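1H-3-hydroxy-4-oxoquinoline 2,4-dioxygenase (Pseudomonas putida, PDB 3IBT) catalyses the cofactor-independent ring cleavage of 3-hydroxy-1H-quinolin-4-one with dioxygen to N-formylanthranilate and carbon monoxide, a step in oxoquinoline degradation. Local coordinates at residues P127-W130 against Q131-E135; S194-D197 against R198-S201; L216-D219 against Y220-Q224; A253-Q256 against A257-F261. All coordinates share one frame; numbering follows the deposited sequence.

Contact 1 of 4, residues P127-W130 against Q131-E135; sequences PGFW and QQLAE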
loop_
_atom_site.group_PDB
_atom_site.type_symbol
_atom_site.label_atom_id
_atom_site.label_comp_id
_atom_site.label_asym_id
_atom_site.label_seq_id
_atom_site.Cartn_x
_atom_site.Cartn_y
_atom_site.Cartn_z
ATOM N N PRO A 127 2.879 21.019 -1.931
ATOM C CA PRO A 127 2.336 21.838 -0.831
ATOM C C PRO A 127 0.995 21.378 -0.321
ATOM O O PRO A 127 0.817 21.237 0.889
ATOM C CB PRO A 127 2.256 23.246 -1.448
ATOM C CG PRO A 127 3.448 23.268 -2.348
ATOM C CD PRO A 127 3.315 21.897 -3.036
ATOM N N GLY A 128 0.069 21.095 -1.227
ATOM C CA GLY A 128 -1.249 20.540 -0.826
ATOM C C GLY A 128 -1.195 19.379 0.159
ATOM O O GLY A 128 -1.819 19.418 1.211
ATOM N N PHE A 129 -0.426 18.360 -0.218
ATOM C CA PHE A 129 -0.170 17.167 0.559
ATOM C C PHE A 129 0.337 17.437 1.987
ATOM O O PHE A 129 -0.267 16.990 2.973
ATOM C CB PHE A 129 0.835 16.345 -0.222
ATOM C CG PHE A 129 1.121 15.032 0.367
ATOM C CD1 PHE A 129 0.126 14.057 0.434
ATOM C CD2 PHE A 129 2.394 14.746 0.837
ATOM C CE1 PHE A 129 0.384 12.811 0.986
ATOM C CE2 PHE A 129 2.687 13.492 1.378
ATOM C CZ PHE A 129 1.681 12.517 1.434
ATOM N N TRP A 130 1.441 18.164 2.104
ATOM C CA TRP A 130 1.976 18.527 3.397
ATOM C C TRP A 130 0.943 19.152 4.302
ATOM O O TRP A 130 0.987 18.963 5.507
ATOM C CB TRP A 130 3.072 19.548 3.213
ATOM C CG TRP A 130 4.241 18.983 2.586
ATOM C CD1 TRP A 130 4.722 19.243 1.345
ATOM C CD2 TRP A 130 5.104 18.036 3.164
ATOM N NE1 TRP A 130 5.856 18.515 1.118
ATOM C CE2 TRP A 130 6.111 17.763 2.226
ATOM C CE3 TRP A 130 5.136 17.395 4.403
ATOM C CZ2 TRP A 130 7.136 16.879 2.482
ATOM C CZ3 TRP A 130 6.149 16.513 4.653
ATOM C CH2 TRP A 130 7.144 16.265 3.706
ATOM N N GLN A 131 0.040 19.932 3.724
ATOM C CA GLN A 131 -1.016 20.517 4.519
ATOM C C GLN A 131 -1.951 19.467 5.076
ATOM O O GLN A 131 -2.254 19.463 6.258
ATOM C CB GLN A 131 -1.813 21.535 3.721
ATOM C CG GLN A 131 -2.635 22.471 4.614
ATOM C CD GLN A 131 -3.157 23.673 3.867
ATOM O OE1 GLN A 131 -3.508 23.576 2.680
ATOM N NE2 GLN A 131 -3.203 24.828 4.546
ATOM N N GLN A 132 -2.407 18.577 4.207
ATOM C CA GLN A 132 -3.400 17.579 4.574
ATOM C C GLN A 132 -2.833 16.618 5.602
ATOM O O GLN A 132 -3.576 16.063 6.426
ATOM C CB GLN A 132 -3.859 16.795 3.358
ATOM C CG GLN A 132 -4.204 17.620 2.131
ATOM C CD GLN A 132 -4.740 16.734 1.021
ATOM O OE1 GLN A 132 -4.025 16.395 0.077
ATOM N NE2 GLN A 132 -5.993 16.303 1.162
ATOM N N LEU A 133 -1.518 16.430 5.560
ATOM C CA LEU A 133 -0.869 15.674 6.600
ATOM C C LEU A 133 -0.929 16.419 7.940
ATOM O O LEU A 133 -1.016 15.801 9.026
ATOM C CB LEU A 133 0.549 15.327 6.205
ATOM C CG LEU A 133 0.593 14.364 5.027
ATOM C CD1 LEU A 133 2.029 14.152 4.679
ATOM C CD2 LEU A 133 -0.090 13.025 5.313
ATOM N N ALA A 134 -0.925 17.744 7.889
ATOM C CA ALA A 134 -1.070 18.513 9.123
ATOM C C ALA A 134 -2.537 18.550 9.554
ATOM O O ALA A 134 -2.845 18.212 10.688
ATOM C CB ALA A 134 -0.502 19.898 8.961
ATOM N N GLU A 135 -3.448 18.937 8.657
ATOM C CA GLU A 135 -4.885 18.904 8.971
ATOM C C GLU A 135 -5.187 17.580 9.647
ATOM O O GLU A 135 -5.723 17.537 10.752
ATOM C CB GLU A 135 -5.721 19.046 7.702
ATOM C CG GLU A 135 -6.162 20.469 7.404
ATOM C CD GLU A 135 -6.074 20.819 5.907
ATOM O OE1 GLU A 135 -6.290 19.924 5.047
ATOM O OE2 GLU A 135 -5.774 21.996 5.583
#

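Contact 2 of 4, residues S194-D197 against R198-S201; sequences SPLD and RMDS. Unlike the reference sequence in segment 198-201: Asp200 (reference Glu).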
loop_
_atom_site.group_PDB
_atom_site.type_symbol
_atom_site.label_atom_id
_atom_site.label_comp_id
_atom_site.label_asym_id
_atom_site.label_seq_id
_atom_site.Cartn_x
_atom_site.Cartn_y
_atom_site.Cartn_z
ATOM N N SER A 194 11.349 11.584 -0.656
ATOM C CA SER A 194 10.266 11.123 -1.482
ATOM C C SER A 194 10.430 9.653 -1.674
ATOM O O SER A 194 11.541 9.133 -1.576
ATOM C CB SER A 194 10.400 11.763 -2.865
ATOM O OG SER A 194 11.609 11.315 -3.444
ATOM N N PRO A 195 9.338 8.964 -2.010
ATOM C CA PRO A 195 9.456 7.625 -2.547
ATOM C C PRO A 195 10.572 7.480 -3.572
ATOM O O PRO A 195 11.325 6.533 -3.499
ATOM C CB PRO A 195 8.132 7.419 -3.204
ATOM C CG PRO A 195 7.217 8.158 -2.390
ATOM C CD PRO A 195 7.934 9.368 -1.880
ATOM N N LEU A 196 10.707 8.388 -4.526
ATOM C CA LEU A 196 11.791 8.243 -5.508
ATOM C C LEU A 196 13.210 8.191 -4.906
ATOM O O LEU A 196 14.049 7.402 -5.368
ATOM C CB LEU A 196 11.730 9.340 -6.563
ATOM C CG LEU A 196 10.558 9.148 -7.516
ATOM C CD1 LEU A 196 10.193 10.552 -8.032
ATOM C CD2 LEU A 196 10.889 8.118 -8.643
ATOM N N ASP A 197 13.479 9.038 -3.911
ATOM C CA ASP A 197 14.764 9.035 -3.224
ATOM C C ASP A 197 14.906 7.797 -2.391
ATOM O O ASP A 197 15.956 7.172 -2.375
ATOM C CB ASP A 197 14.890 10.245 -2.306
ATOM C CG ASP A 197 15.004 11.550 -3.070
ATOM O OD1 ASP A 197 14.765 11.555 -4.287
ATOM O OD2 ASP A 197 15.351 12.586 -2.460
ATOM N N ARG A 198 13.861 7.448 -1.659
ATOM C CA ARG A 198 13.872 6.180 -0.941
ATOM C C ARG A 198 14.441 5.053 -1.826
ATOM O O ARG A 198 15.453 4.437 -1.476
ATOM C CB ARG A 198 12.457 5.854 -0.448
ATOM C CG ARG A 198 12.285 4.523 0.191
ATOM C CD ARG A 198 13.339 4.310 1.197
ATOM N NE ARG A 198 13.051 3.200 2.103
ATOM C CZ ARG A 198 13.960 2.292 2.434
ATOM N NH1 ARG A 198 13.663 1.312 3.282
ATOM N NH2 ARG A 198 15.178 2.368 1.902
HETATM N N MSE A 199 13.811 4.849 -2.985
HETATM C CA MSE A 199 14.082 3.744 -3.890
HETATM C C MSE A 199 15.472 3.863 -4.479
HETATM O O MSE A 199 16.241 2.887 -4.526
HETATM C CB MSE A 199 13.011 3.670 -5.002
HETATM C CG MSE A 199 11.627 3.192 -4.514
HETATM SE SE MSE A 199 10.122 3.042 -5.848
HETATM C CE MSE A 199 9.784 4.968 -6.266
ATOM N N ASP A 200 15.808 5.072 -4.892
ATOM C CA ASP A 200 17.099 5.342 -5.462
ATOM C C ASP A 200 18.260 5.035 -4.464
ATOM O O ASP A 200 19.418 4.904 -4.852
ATOM C CB ASP A 200 17.096 6.796 -5.944
ATOM C CG ASP A 200 17.971 7.029 -7.209
ATOM O OD1 ASP A 200 18.727 6.092 -7.618
ATOM O OD2 ASP A 200 17.903 8.164 -7.790
ATOM N N SER A 201 17.949 4.856 -3.184
ATOM C CA SER A 201 18.992 4.679 -2.195
ATOM C C SER A 201 19.088 3.264 -1.685
ATOM O O SER A 201 19.844 2.990 -0.750
ATOM C CB SER A 201 18.782 5.627 -1.020
ATOM O OG SER A 201 17.787 5.103 -0.167
#

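Contact 3 of 4, residues L216-D219 against Y220-Q224; sequences LSQD and YRQLQ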
loop_
_atom_site.group_PDB
_atom_site.type_symbol
_atom_site.label_atom_id
_atom_site.label_comp_id
_atom_site.label_asym_id
_atom_site.label_seq_id
_atom_site.Cartn_x
_atom_site.Cartn_y
_atom_site.Cartn_z
ATOM N N LEU A 216 -3.952 13.293 -10.800
ATOM C CA LEU A 216 -4.417 13.413 -12.133
ATOM C C LEU A 216 -3.636 14.551 -12.668
ATOM O O LEU A 216 -4.137 15.668 -12.758
ATOM C CB LEU A 216 -5.915 13.698 -12.154
ATOM C CG LEU A 216 -6.718 12.627 -11.414
ATOM C CD1 LEU A 216 -8.167 12.943 -11.354
ATOM C CD2 LEU A 216 -6.535 11.355 -12.171
ATOM N N SER A 217 -2.383 14.272 -13.008
ATOM C CA SER A 217 -1.478 15.298 -13.487
ATOM C C SER A 217 -0.681 14.803 -14.661
ATOM O O SER A 217 0.090 13.841 -14.552
ATOM C CB SER A 217 -0.539 15.720 -12.352
ATOM O OG SER A 217 0.575 16.463 -12.832
ATOM N N GLN A 218 -0.836 15.474 -15.786
ATOM C CA GLN A 218 0.008 15.134 -16.922
ATOM C C GLN A 218 1.497 15.311 -16.601
ATOM O O GLN A 218 2.288 14.442 -16.951
ATOM C CB GLN A 218 -0.404 15.821 -18.218
ATOM C CG GLN A 218 0.471 15.428 -19.429
ATOM C CD GLN A 218 0.560 13.883 -19.728
ATOM O OE1 GLN A 218 -0.277 13.077 -19.281
ATOM N NE2 GLN A 218 1.574 13.494 -20.518
ATOM N N ASP A 219 1.878 16.370 -15.889
ATOM C CA ASP A 219 3.282 16.512 -15.473
ATOM C C ASP A 219 3.828 15.242 -14.795
ATOM O O ASP A 219 4.946 14.776 -15.146
ATOM C CB ASP A 219 3.483 17.694 -14.533
ATOM C CG ASP A 219 3.360 19.056 -15.231
ATOM O OD1 ASP A 219 3.438 19.149 -16.505
ATOM O OD2 ASP A 219 3.188 20.050 -14.461
ATOM N N TYR A 220 3.033 14.724 -13.833
ATOM C CA TYR A 220 3.351 13.572 -13.002
ATOM C C TYR A 220 3.483 12.314 -13.826
ATOM O O TYR A 220 4.395 11.524 -13.615
ATOM C CB TYR A 220 2.232 13.361 -11.965
ATOM C CG TYR A 220 2.521 12.359 -10.845
ATOM C CD1 TYR A 220 3.235 12.753 -9.700
ATOM C CD2 TYR A 220 2.046 11.038 -10.904
ATOM C CE1 TYR A 220 3.489 11.863 -8.639
ATOM C CE2 TYR A 220 2.303 10.113 -9.833
ATOM C CZ TYR A 220 3.024 10.550 -8.717
ATOM O OH TYR A 220 3.309 9.696 -7.686
ATOM N N ARG A 221 2.550 12.103 -14.746
ATOM C CA ARG A 221 2.644 10.960 -15.620
ATOM C C ARG A 221 3.957 11.060 -16.395
ATOM O O ARG A 221 4.658 10.082 -16.539
ATOM C CB ARG A 221 1.440 10.914 -16.557
ATOM C CG ARG A 221 0.090 10.805 -15.834
ATOM C CD ARG A 221 -1.050 10.861 -16.833
ATOM N NE ARG A 221 -2.339 10.979 -16.173
ATOM C CZ ARG A 221 -3.035 12.115 -16.101
ATOM N NH1 ARG A 221 -2.553 13.223 -16.666
ATOM N NH2 ARG A 221 -4.218 12.163 -15.475
ATOM N N GLN A 222 4.301 12.264 -16.854
ATOM C CA GLN A 222 5.534 12.505 -17.578
ATOM C C GLN A 222 6.789 12.311 -16.700
ATOM O O GLN A 222 7.828 11.804 -17.156
ATOM C CB GLN A 222 5.495 13.922 -18.106
ATOM C CG GLN A 222 6.490 14.229 -19.165
ATOM C CD GLN A 222 6.558 13.178 -20.234
ATOM O OE1 GLN A 222 7.608 12.598 -20.442
ATOM N NE2 GLN A 222 5.452 12.938 -20.936
ATOM N N LEU A 223 6.705 12.736 -15.452
ATOM C CA LEU A 223 7.801 12.540 -14.517
ATOM C C LEU A 223 8.181 11.058 -14.413
ATOM O O LEU A 223 9.345 10.741 -14.211
ATOM C CB LEU A 223 7.409 13.043 -13.125
ATOM C CG LEU A 223 8.433 12.792 -12.016
ATOM C CD1 LEU A 223 9.366 13.995 -11.893
ATOM C CD2 LEU A 223 7.830 12.380 -10.625
ATOM N N GLN A 224 7.225 10.145 -14.541
ATOM C CA GLN A 224 7.604 8.758 -14.312
ATOM C C GLN A 224 8.197 8.205 -15.578
ATOM O O GLN A 224 9.216 7.498 -15.548
ATOM C CB GLN A 224 6.465 7.887 -13.780
ATOM C CG GLN A 224 6.050 8.263 -12.356
ATOM C CD GLN A 224 4.904 7.378 -11.834
ATOM O OE1 GLN A 224 3.744 7.773 -11.861
ATOM N NE2 GLN A 224 5.236 6.159 -11.388
#

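Contact 4 of 4, residues A253-Q256 against A257-F261; sequences AVAQ and AIREF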
loop_
_atom_site.group_PDB
_atom_site.type_symbol
_atom_site.label_atom_id
_atom_site.label_comp_id
_atom_site.label_asym_id
_atom_site.label_seq_id
_atom_site.Cartn_x
_atom_site.Cartn_y
_atom_site.Cartn_z
ATOM N N ALA A 253 -7.886 -4.413 -14.719
ATOM C CA ALA A 253 -6.637 -3.854 -15.220
ATOM C C ALA A 253 -5.473 -4.205 -14.286
ATOM O O ALA A 253 -4.475 -4.799 -14.733
ATOM C CB ALA A 253 -6.756 -2.423 -15.412
ATOM N N VAL A 254 -5.615 -3.875 -12.990
ATOM C CA VAL A 254 -4.574 -4.203 -12.022
ATOM C C VAL A 254 -4.183 -5.690 -12.040
ATOM O O VAL A 254 -3.012 -6.021 -11.927
ATOM C CB VAL A 254 -4.946 -3.782 -10.613
ATOM C CG1 VAL A 254 -3.850 -4.189 -9.642
ATOM C CG2 VAL A 254 -5.119 -2.297 -10.547
ATOM N N ALA A 255 -5.140 -6.591 -12.212
ATOM C CA ALA A 255 -4.828 -8.013 -12.102
ATOM C C ALA A 255 -3.921 -8.381 -13.259
ATOM O O ALA A 255 -3.003 -9.217 -13.142
ATOM C CB ALA A 255 -6.092 -8.845 -12.110
ATOM N N GLN A 256 -4.156 -7.746 -14.395
ATOM C CA GLN A 256 -3.444 -8.168 -15.566
ATOM C C GLN A 256 -2.002 -7.685 -15.461
ATOM O O GLN A 256 -1.073 -8.370 -15.911
ATOM C CB GLN A 256 -4.124 -7.660 -16.824
ATOM C CG GLN A 256 -3.483 -8.220 -18.070
ATOM C CD GLN A 256 -3.578 -9.739 -18.120
ATOM O OE1 GLN A 256 -4.466 -10.363 -17.484
ATOM N NE2 GLN A 256 -2.674 -10.346 -18.880
ATOM N N ALA A 257 -1.820 -6.530 -14.822
ATOM C CA ALA A 257 -0.513 -5.901 -14.661
ATOM C C ALA A 257 0.325 -6.673 -13.665
ATOM O O ALA A 257 1.535 -6.862 -13.894
ATOM C CB ALA A 257 -0.681 -4.479 -14.196
ATOM N N ILE A 258 -0.320 -7.098 -12.563
ATOM C CA ILE A 258 0.327 -7.916 -11.534
ATOM C C ILE A 258 0.728 -9.224 -12.184
ATOM O O ILE A 258 1.881 -9.620 -12.141
ATOM C CB ILE A 258 -0.582 -8.154 -10.316
ATOM C CG1 ILE A 258 -0.789 -6.850 -9.547
ATOM C CG2 ILE A 258 0.026 -9.202 -9.390
ATOM C CD1 ILE A 258 -1.841 -6.931 -8.503
ATOM N N ARG A 259 -0.220 -9.844 -12.865
ATOM C CA ARG A 259 0.064 -11.065 -13.586
ATOM C C ARG A 259 1.249 -10.916 -14.484
ATOM O O ARG A 259 2.103 -11.780 -14.487
ATOM C CB ARG A 259 -1.115 -11.478 -14.427
ATOM C CG ARG A 259 -1.717 -12.794 -14.031
ATOM C CD ARG A 259 -2.697 -13.236 -15.125
ATOM N NE ARG A 259 -3.926 -12.417 -15.200
ATOM C CZ ARG A 259 -4.969 -12.499 -14.360
ATOM N NH1 ARG A 259 -4.958 -13.341 -13.317
ATOM N NH2 ARG A 259 -6.037 -11.725 -14.566
ATOM N N GLU A 260 1.311 -9.838 -15.256
ATOM C CA GLU A 260 2.354 -9.745 -16.271
ATOM C C GLU A 260 3.685 -9.323 -15.702
ATOM O O GLU A 260 4.725 -9.776 -16.159
ATOM C CB GLU A 260 1.972 -8.823 -17.408
ATOM C CG GLU A 260 1.072 -9.476 -18.429
ATOM C CD GLU A 260 0.329 -8.450 -19.289
ATOM O OE1 GLU A 260 0.871 -7.307 -19.394
ATOM O OE2 GLU A 260 -0.782 -8.765 -19.837
ATOM N N PHE A 261 3.680 -8.460 -14.706
ATOM C CA PHE A 261 4.934 -8.090 -14.139
ATOM C C PHE A 261 5.525 -9.247 -13.345
ATOM O O PHE A 261 6.745 -9.457 -13.326
ATOM C CB PHE A 261 4.782 -6.925 -13.232
ATOM C CG PHE A 261 6.069 -6.418 -12.755
ATOM C CD1 PHE A 261 6.409 -6.502 -11.419
ATOM C CD2 PHE A 261 6.986 -5.858 -13.657
ATOM C CE1 PHE A 261 7.642 -6.009 -10.972
ATOM C CE2 PHE A 261 8.221 -5.354 -13.233
ATOM C CZ PHE A 261 8.548 -5.436 -11.893
#

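Contact 1 of 4, residues P127-W130 against Q131-E135
Leu133 lays its CD1 methyl over one face of the Phe129 ring, one helical turn earlier in the chain. The methyl sits 3.8 Å from the centroid of the Phe129 ring and 28° off the ring normal, a CH-pi contact displaced toward the CE2 and CZ side. The two side chains meet because Phe129 holds CG anti to its backbone N (chi1 -175°), while Leu133 carries CG anti to its own carbonyl carbon (chi1 -66°), which leans the side chain back toward the preceding turn. Trp130 adds a looser wall: its CE3 lies 4.5 Å from Leu133 CD1, at an oblique approach to the indole. Backbone bonds keep this spacing, with Leu133 N donating to Phe129 O at 2.9 Å and Ala134 N to Trp130 O at 3.3 Å. Gly128 O accepts from Gln132 N at 3.2 Å and, weakly, from Gln131 N. The stem of Gln132 runs beside that same carbonyl, and farther out the side chain packs on Phe149 and Glu152 of helix 142-154. Trimmed to an alanine, Gln132 would lose its reach to these two residues, and a gap would probably open between this turn and helix 142-154. Phe129 meets Tyr189 edge-to-face and also touches Phe149 and Ile185, packing the turn against helices 142-154 and 175-192. This is an i to i+4 side-chain contact on the first helix of the cap, the insertion that follows strand 115-119 in this alpha/beta-hydrolase fold; the Phe129 side chain is about 6 Å from that of Trp153, a probable substrate-binding residue.

Contact 2 of 4, residues S194-D197 against R198-S201
Arg198 N donates to Ser194 O at 2.9 Å in an almost straight bond (177°), the first of three backbone bonds that wind this short helix. Met199 N to Pro195 O and Asp200 N to Leu196 O, both 3.0 Å, continue the pattern. A side-chain cap opens the helix: Ser194, the N-cap, accepts from Asp197 N through OG at 3.0 Å, and the hydroxyl and the carbonyl of this buried residue each take one backbone amide. Farther along, Arg198 O receives both Ser201 N (3.1 Å) and Ser201 OG (2.8 Å), the two donors arriving on the same face of its plane. Ser201 can fold back in this way because its OG is set between backbone N and carbonyl carbon (chi1 79°). Lys205 NZ makes a hydrogen bond to the backbone carbonyl of Asp200. Apolar contact is supplied by the terminal methyl of Met199, a selenomethionine: the chain bends at its last torsion, bringing CE to 4.1 Å from Leu196 CD2 and 4.3 Å from Pro195 CB. Beyond the helix, Pro195 rests on Trp99 and Trp121, and Met199 on Leu123 and Trp233. Charge is dealt with outward, the Arg198 guanidinium making a salt bridge with Glu106 of helix 97-107 and a cation-pi contact with Trp192. The chemistry is consistent with a helix start satisfied by the Ser194 cap; Asp197, an acid in the first turn, is likely to be eased by the helix dipole, and Lys205 would probably offset the partial negative charge of the last carbonyls.

Contact 3 of 4, residues L216-D219 against Y220-Q224
Arg221 folds back along its own helix, its guanidinium lying against the backbone of Ser217 and the side chain of Gln218. One face of the group covers Ser217 N, 3.4 Å from the plane, and Gln218 CB sits at the edge. NH1 of Arg221 gives a weak bond to Gln218 OE1 (3.5 Å, 151°), the amide turned only 22° from the guanidinium plane, and Arg221 CD lies 3.4 Å from the same oxygen. The reach comes from a chain extended between CG and NE, its CG anti to the carbonyl carbon (chi1 -60°). A leucine here has no guanidinium, and Gln218 would probably be left freer to turn, with the Ser217 backbone less covered. Behind this shell, Arg221 N bonds to Ser217 O at 3.0 Å, and Ser217, the N-cap, accepts Tyr220 N on OG at 3.2 Å. Farther out, Tyr220 OH bonds to Leu123 N, while Arg221 packs on Tyr212 and His238 and Gln224 NE2 reaches His210 ND1. The whole is a serine-capped helix start, here opening the helix of the beta-alpha-beta crossover that links strand 207-212 to strand 234-238 in the alpha/beta-hydrolase core.

Contact 4 of 4, residues A253-Q256 against A257-F261
Ala257 N bonds to Ala253 O at 3.2 Å, and the i to i+4 ladder runs on through Ile258 N to Val254 O, Arg259 N to Ala255 O and Glu260 N to Gln256 O; Ala257 N also makes a weak bond to Val254 O. On the buried side, CG1 of Val254 meets CD1 of Ile258 at 3.6 Å, the two branched chains passing at a slant. Both pack on helix 40-44, Val254 on Leu40 and Ile258 on Leu44, and Ile258 reaches Ile117 of strand 115-119. This is the last helix of the alpha/beta-hydrolase fold, packed on the central sheet and following, after the short helix 246-249, the loop that carries His244, probably the active-site base. Its outer side is organised by Gln256, whose amide works in two directions. OE1 of Gln256 accepts from Arg259 NE at 3.1 Å; the oxygen lies in the guanidinium plane, but the donor stands 47° out of the amide's carbonyl plane. NE2 of Gln256 donates to Glu260 OE2 at 2.6 Å, close to the amide plane, on the anti side of the carboxylate but 28° out of its plane. CG of Gln256 is anti to the backbone N, and a bend at chi2 (61°) turns the amide along the helix toward both partners. Ala255 O lies over one face of the Arg259 guanidinium, and beyond the helix its NH1 forms a salt bridge with Asp47.

In the fold
Contact 2 and contact 3 touch directly: Leu196 CD1 packs on Leu223 CD2 at 4.0 Å, joining the short helix that follows the cap to the crossover helix, although their centres are 17 Å apart. Contact 1, in the cap, comes within about 7 Å (nearest atoms) of contact 2. Contact 4 lies across the chain's centre from contact 1, their centres 32 Å apart. Around the probable active site, the side chain of Leu216 in contact 3 is about 9 Å from that of His244, and that of Tyr220 about 7 Å from that of Asp120. Val254 of contact 4 stands about 8 Å from Thr94, and Pro195 of contact 2 about 9 Å from Ser95, both measured between side chains.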